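Local coordinates for protein putative isohexenylglutaconyl-CoA hydratase (Pseudomonas aeruginosa, PDB 4ZU2) that probably hydrates isohexenylglutaconyl-CoA in the breakdown of citronellate, as a trimeric member of the crotonase (enoyl-CoA hydratase/isomerase) family, at residues A[116-121]-A[135-140]; A[64-69]-A[110-115]. All blocks are in the same frame, centred on the assembly; numbering follows the deposited sequence.

Interaction 1: A[116-121]-A[135-140]; sequences GGFGLA and FGLPET
Leu137 lays its CD2 methyl over one face of the Phe118 ring, crossing it at about a right angle. This is a CH-pi contact: CD2 lies 3.8 Å from the centroid of the Phe118 ring, 21° off the ring normal, and its shift toward the rim puts it nearest CG and CD1. The other methyl, Leu137 CD1, reaches further along the same ring and meets Phe118 CE1 and CZ, both at 4.0 Å. With CG anti to the backbone N (chi1 171°), Phe118 sends its ring off the helix toward the end of strand 134-136. There CD2 of Phe118 is 3.5 Å from the carbonyl oxygen Gly136 O, an oblique approach, and Phe135 CB comes within 4.3 Å of the same Phe118 CD2.

Helix 116-121 follows a glycine-rich turn (Gly115 to Gly117) typical of the crotonase family and packs on the end of strand 134-136. The contact is largely apolar, with no hydrogen bond between the segments. Val153 of helix 149-157 and Leu182 also touch Phe118, while the Phe135 ring meets Phe172 with nearly parallel planes.

Beyond Leu137 the chain turns, and Glu139, bent at chi2 (90°), brings its carboxylate back toward the start of the helix. Glu139 OE2 is 4.0 Å from Gly116 N, too far for a hydrogen bond. Glu139 sits where hydratases of this family carry one of their catalytic glutamates, so it probably faces the active site. Next along, Thr140 OG1 bonds to Ala166 O and makes a weak hydrogen bond to Asn212 of the second subunit.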
loop_
_atom_site.group_PDB
_atom_site.type_symbol
_atom_site.label_atom_id
_atom_site.label_comp_id
_atom_site.label_asym_id
_atom_site.label_seq_id
_atom_site.Cartn_x
_atom_site.Cartn_y
_atom_site.Cartn_z
ATOM N N GLY A 116 -9.485 6.984 -18.495
ATOM C CA GLY A 116 -10.041 7.983 -17.602
ATOM C C GLY A 116 -11.208 7.451 -16.768
ATOM O O GLY A 116 -11.456 7.943 -15.676
ATOM N N GLY A 117 -11.929 6.458 -17.296
ATOM C CA GLY A 117 -12.979 5.767 -16.546
ATOM C C GLY A 117 -12.445 5.033 -15.324
ATOM O O GLY A 117 -13.011 5.145 -14.235
ATOM N N PHE A 118 -11.384 4.266 -15.536
ATOM C CA PHE A 118 -10.620 3.548 -14.489
ATOM C C PHE A 118 -10.058 4.620 -13.534
ATOM O O PHE A 118 -10.064 4.453 -12.322
ATOM C CB PHE A 118 -9.558 2.709 -15.221
ATOM C CG PHE A 118 -8.529 2.046 -14.376
ATOM C CD1 PHE A 118 -7.703 2.754 -13.509
ATOM C CD2 PHE A 118 -8.291 0.710 -14.541
ATOM C CE1 PHE A 118 -6.731 2.107 -12.760
ATOM C CE2 PHE A 118 -7.314 0.059 -13.777
ATOM C CZ PHE A 118 -6.530 0.763 -12.903
ATOM N N GLY A 119 -9.679 5.774 -14.077
ATOM C CA GLY A 119 -9.343 6.931 -13.253
ATOM C C GLY A 119 -10.344 7.381 -12.200
ATOM O O GLY A 119 -9.999 7.576 -11.029
ATOM N N LEU A 120 -11.585 7.588 -12.594
ATOM C CA LEU A 120 -12.620 7.983 -11.630
ATOM C C LEU A 120 -12.886 6.944 -10.548
ATOM O O LEU A 120 -13.232 7.293 -9.448
ATOM C CB LEU A 120 -13.955 8.181 -12.325
ATOM C CG LEU A 120 -14.125 9.294 -13.336
ATOM C CD1 LEU A 120 -15.521 9.176 -13.935
ATOM C CD2 LEU A 120 -13.946 10.645 -12.653
ATOM N N ALA A 121 -12.833 5.676 -10.912
ATOM C CA ALA A 121 -13.055 4.587 -9.949
ATOM C C ALA A 121 -12.013 4.688 -8.804
ATOM O O ALA A 121 -12.294 4.421 -7.642
ATOM C CB ALA A 121 -12.957 3.242 -10.661
ATOM N N PHE A 135 -12.074 -3.694 -16.725
ATOM C CA PHE A 135 -11.139 -2.662 -16.327
ATOM C C PHE A 135 -9.875 -2.714 -17.165
ATOM O O PHE A 135 -9.464 -3.775 -17.644
ATOM C CB PHE A 135 -10.714 -2.867 -14.858
ATOM C CG PHE A 135 -11.833 -2.802 -13.892
ATOM C CD1 PHE A 135 -12.622 -3.928 -13.657
ATOM C CD2 PHE A 135 -12.106 -1.631 -13.200
ATOM C CE1 PHE A 135 -13.688 -3.872 -12.747
ATOM C CE2 PHE A 135 -13.169 -1.562 -12.306
ATOM C CZ PHE A 135 -13.967 -2.691 -12.083
ATOM N N GLY A 136 -9.243 -1.558 -17.326
ATOM C CA GLY A 136 -7.975 -1.517 -18.013
ATOM C C GLY A 136 -7.449 -0.109 -18.159
ATOM O O GLY A 136 -8.164 0.880 -17.990
ATOM N N LEU A 137 -6.163 -0.040 -18.449
ATOM C CA LEU A 137 -5.525 1.198 -18.908
ATOM C C LEU A 137 -4.929 0.976 -20.288
ATOM O O LEU A 137 -3.766 0.577 -20.413
ATOM C CB LEU A 137 -4.428 1.622 -17.911
ATOM C CG LEU A 137 -4.965 1.978 -16.515
ATOM C CD1 LEU A 137 -3.864 2.229 -15.476
ATOM C CD2 LEU A 137 -5.864 3.165 -16.572
ATOM N N PRO A 138 -5.706 1.218 -21.349
ATOM C CA PRO A 138 -5.161 0.954 -22.697
ATOM C C PRO A 138 -4.111 1.957 -23.178
ATOM O O PRO A 138 -3.493 1.750 -24.209
ATOM C CB PRO A 138 -6.395 1.065 -23.601
ATOM C CG PRO A 138 -7.565 0.938 -22.686
ATOM C CD PRO A 138 -7.124 1.582 -21.408
ATOM N N GLU A 139 -3.886 3.002 -22.406
ATOM C CA GLU A 139 -3.161 4.150 -22.890
ATOM C C GLU A 139 -1.866 3.845 -23.564
ATOM O O GLU A 139 -1.630 4.315 -24.678
ATOM C CB GLU A 139 -2.950 5.162 -21.787
ATOM C CG GLU A 139 -4.147 5.982 -21.508
ATOM C CD GLU A 139 -5.045 5.366 -20.464
ATOM O OE1 GLU A 139 -4.965 4.144 -20.207
ATOM O OE2 GLU A 139 -5.836 6.123 -19.913
ATOM N N THR A 140 -1.005 3.048 -22.974
ATOM C CA THR A 140 0.288 2.853 -23.664
ATOM C C THR A 140 0.187 1.880 -24.863
ATOM O O THR A 140 1.122 1.790 -25.648
ATOM C CB THR A 140 1.360 2.315 -22.742
ATOM O OG1 THR A 140 0.965 1.012 -22.313
ATOM C CG2 THR A 140 1.586 3.226 -21.543
#

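Interaction 2: A[64-69]-A[110-115]; sequences FCAGGD and EGAVLG
Phe64 meets Val113 obliquely, with Phe64 CD2 4.0 Å from Val113 CG1, while the second methyl, Val113 CG2, sits 4.1 Å from Phe64 CB. The ring gets there because its CG stands anti to the backbone N (chi1 -180°). The segments belong to the crotonase fold: 64-69 is the glycine-containing loop leading into helix 70-76; segment 110-115 carries the short strand 112-114 and ends at Gly115, the N-cap of helix 116-121. In relatives, one N-H of the oxyanion hole that holds the thioester carbonyl comes from the loop equivalent to 64-69 and the other from the glycine-rich start of the helix after 110-115; the pairing probably sets these two backbones side by side.

The two chains run nearly parallel, 11° apart, and share a single parallel bridge. Cys65 is joined to the residues flanking Val113: Cys65 N donates to Ala112 O at 3.0 Å, and Leu114 N donates to Cys65 O at 3.1 Å, almost straight at 172°. Ala112 O thus receives one good bond, from Cys65 N, and a weak one from Phe64 N, which makes a second weak one to Glu110 O.

On the other side from the Phe64 ring, Ala66 CB meets Ala112 CB at 4.2 Å, and Leu114 CB packs on Ala66 O. Arg28 touches all three of these residues. Asp69, the N-cap of helix 70-76, accepts a bond from Asp72 N through OD2 and pairs with Lys71 through OD1. Cys65 points away from the strand, and its SG takes a hydrogen bond from Gly67 N at 3.5 Å.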
loop_
_atom_site.group_PDB
_atom_site.type_symbol
_atom_site.label_atom_id
_atom_site.label_comp_id
_atom_site.label_asym_id
_atom_site.label_seq_id
_atom_site.Cartn_x
_atom_site.Cartn_y
_atom_site.Cartn_z
ATOM N N PHE A 64 -19.780 2.059 -17.224
ATOM C CA PHE A 64 -19.437 3.165 -16.344
ATOM C C PHE A 64 -18.839 4.322 -17.135
ATOM O O PHE A 64 -19.399 5.405 -17.205
ATOM C CB PHE A 64 -18.452 2.668 -15.270
ATOM C CG PHE A 64 -18.037 3.716 -14.300
ATOM C CD1 PHE A 64 -18.961 4.282 -13.443
ATOM C CD2 PHE A 64 -16.700 4.121 -14.223
ATOM C CE1 PHE A 64 -18.570 5.256 -12.525
ATOM C CE2 PHE A 64 -16.289 5.080 -13.304
ATOM C CZ PHE A 64 -17.209 5.654 -12.460
ATOM N N CYS A 65 -17.684 4.089 -17.720
ATOM C CA CYS A 65 -17.065 5.090 -18.578
ATOM C C CYS A 65 -15.914 4.446 -19.330
ATOM O O CYS A 65 -15.012 3.871 -18.758
ATOM C CB CYS A 65 -16.615 6.345 -17.816
ATOM S SG CYS A 65 -15.403 7.369 -18.773
ATOM N N ALA A 66 -15.974 4.563 -20.641
ATOM C CA ALA A 66 -15.043 3.894 -21.527
ATOM C C ALA A 66 -13.750 4.624 -21.847
ATOM O O ALA A 66 -12.947 4.098 -22.579
ATOM C CB ALA A 66 -15.771 3.553 -22.832
ATOM N N GLY A 67 -13.544 5.835 -21.344
ATOM C CA GLY A 67 -12.300 6.557 -21.596
ATOM C C GLY A 67 -12.540 7.995 -22.035
ATOM O O GLY A 67 -13.612 8.519 -21.870
ATOM N N GLY A 68 -11.519 8.645 -22.561
ATOM C CA GLY A 68 -11.688 9.963 -23.145
ATOM C C GLY A 68 -12.483 9.799 -24.433
ATOM O O GLY A 68 -12.419 8.750 -25.095
ATOM N N ASP A 69 -13.281 10.808 -24.732
ATOM C CA ASP A 69 -14.056 10.904 -25.973
ATOM C C ASP A 69 -13.125 11.088 -27.182
ATOM O O ASP A 69 -12.369 12.076 -27.241
ATOM C CB ASP A 69 -15.036 12.106 -25.907
ATOM C CG ASP A 69 -15.811 12.332 -27.224
ATOM O OD1 ASP A 69 -16.630 11.459 -27.627
ATOM O OD2 ASP A 69 -15.606 13.394 -27.847
ATOM N N GLU A 110 -20.002 -0.744 -13.862
ATOM C CA GLU A 110 -20.511 -1.843 -14.663
ATOM C C GLU A 110 -19.869 -1.726 -16.011
ATOM O O GLU A 110 -19.559 -0.631 -16.430
ATOM C CB GLU A 110 -22.009 -1.713 -14.836
ATOM C CG GLU A 110 -22.756 -1.658 -13.552
ATOM C CD GLU A 110 -24.209 -1.377 -13.783
ATOM O OE1 GLU A 110 -24.968 -2.358 -14.035
ATOM O OE2 GLU A 110 -24.568 -0.166 -13.753
ATOM N N GLY A 111 -19.692 -2.864 -16.680
ATOM C CA GLY A 111 -19.218 -2.923 -18.057
ATOM C C GLY A 111 -17.849 -2.294 -18.204
ATOM O O GLY A 111 -16.935 -2.638 -17.466
ATOM N N ALA A 112 -17.724 -1.335 -19.117
ATOM C CA ALA A 112 -16.417 -0.730 -19.390
ATOM C C ALA A 112 -15.996 0.301 -18.334
ATOM O O ALA A 112 -16.706 1.291 -18.068
ATOM C CB ALA A 112 -16.412 -0.103 -20.790
ATOM N N VAL A 113 -14.841 0.038 -17.742
ATOM C CA VAL A 113 -14.201 0.927 -16.756
ATOM C C VAL A 113 -12.749 1.143 -17.215
ATOM O O VAL A 113 -11.822 0.489 -16.744
ATOM C CB VAL A 113 -14.217 0.291 -15.365
ATOM C CG1 VAL A 113 -13.806 1.293 -14.308
ATOM C CG2 VAL A 113 -15.579 -0.301 -15.050
ATOM N N LEU A 114 -12.578 1.981 -18.224
ATOM C CA LEU A 114 -11.312 2.054 -18.971
ATOM C C LEU A 114 -10.718 3.467 -19.075
ATOM O O LEU A 114 -11.453 4.441 -19.296
ATOM C CB LEU A 114 -11.540 1.613 -20.403
ATOM C CG LEU A 114 -12.117 0.225 -20.680
ATOM C CD1 LEU A 114 -12.340 0.070 -22.173
ATOM C CD2 LEU A 114 -11.193 -0.888 -20.160
ATOM N N GLY A 115 -9.391 3.548 -18.984
ATOM C CA GLY A 115 -8.673 4.803 -19.101
ATOM C C GLY A 115 -9.176 5.782 -18.066
ATOM O O GLY A 115 -9.300 5.457 -16.907
#

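Overall arrangement
From the N terminus, strand 54-59 leads to loop 64-69; helices 70-76 and 81-99 and strand 104-109 then follow before the chain returns at 110-115, where interaction 2 closes a loop of 40 residues. Helix 116-121 begins directly after Gly115, and strands 126-130 and 134-136 bring the chain back to it, so interaction 1 closes a shorter loop of 13. The two loops lie in series, neither nested nor crossed. Strands 112-114 and 134-136 are parallel neighbours in the small sheet, joined by a probable bond from Gly115 N to Gly136 O. Together they join loop 64-69, the small sheet and helix 116-121.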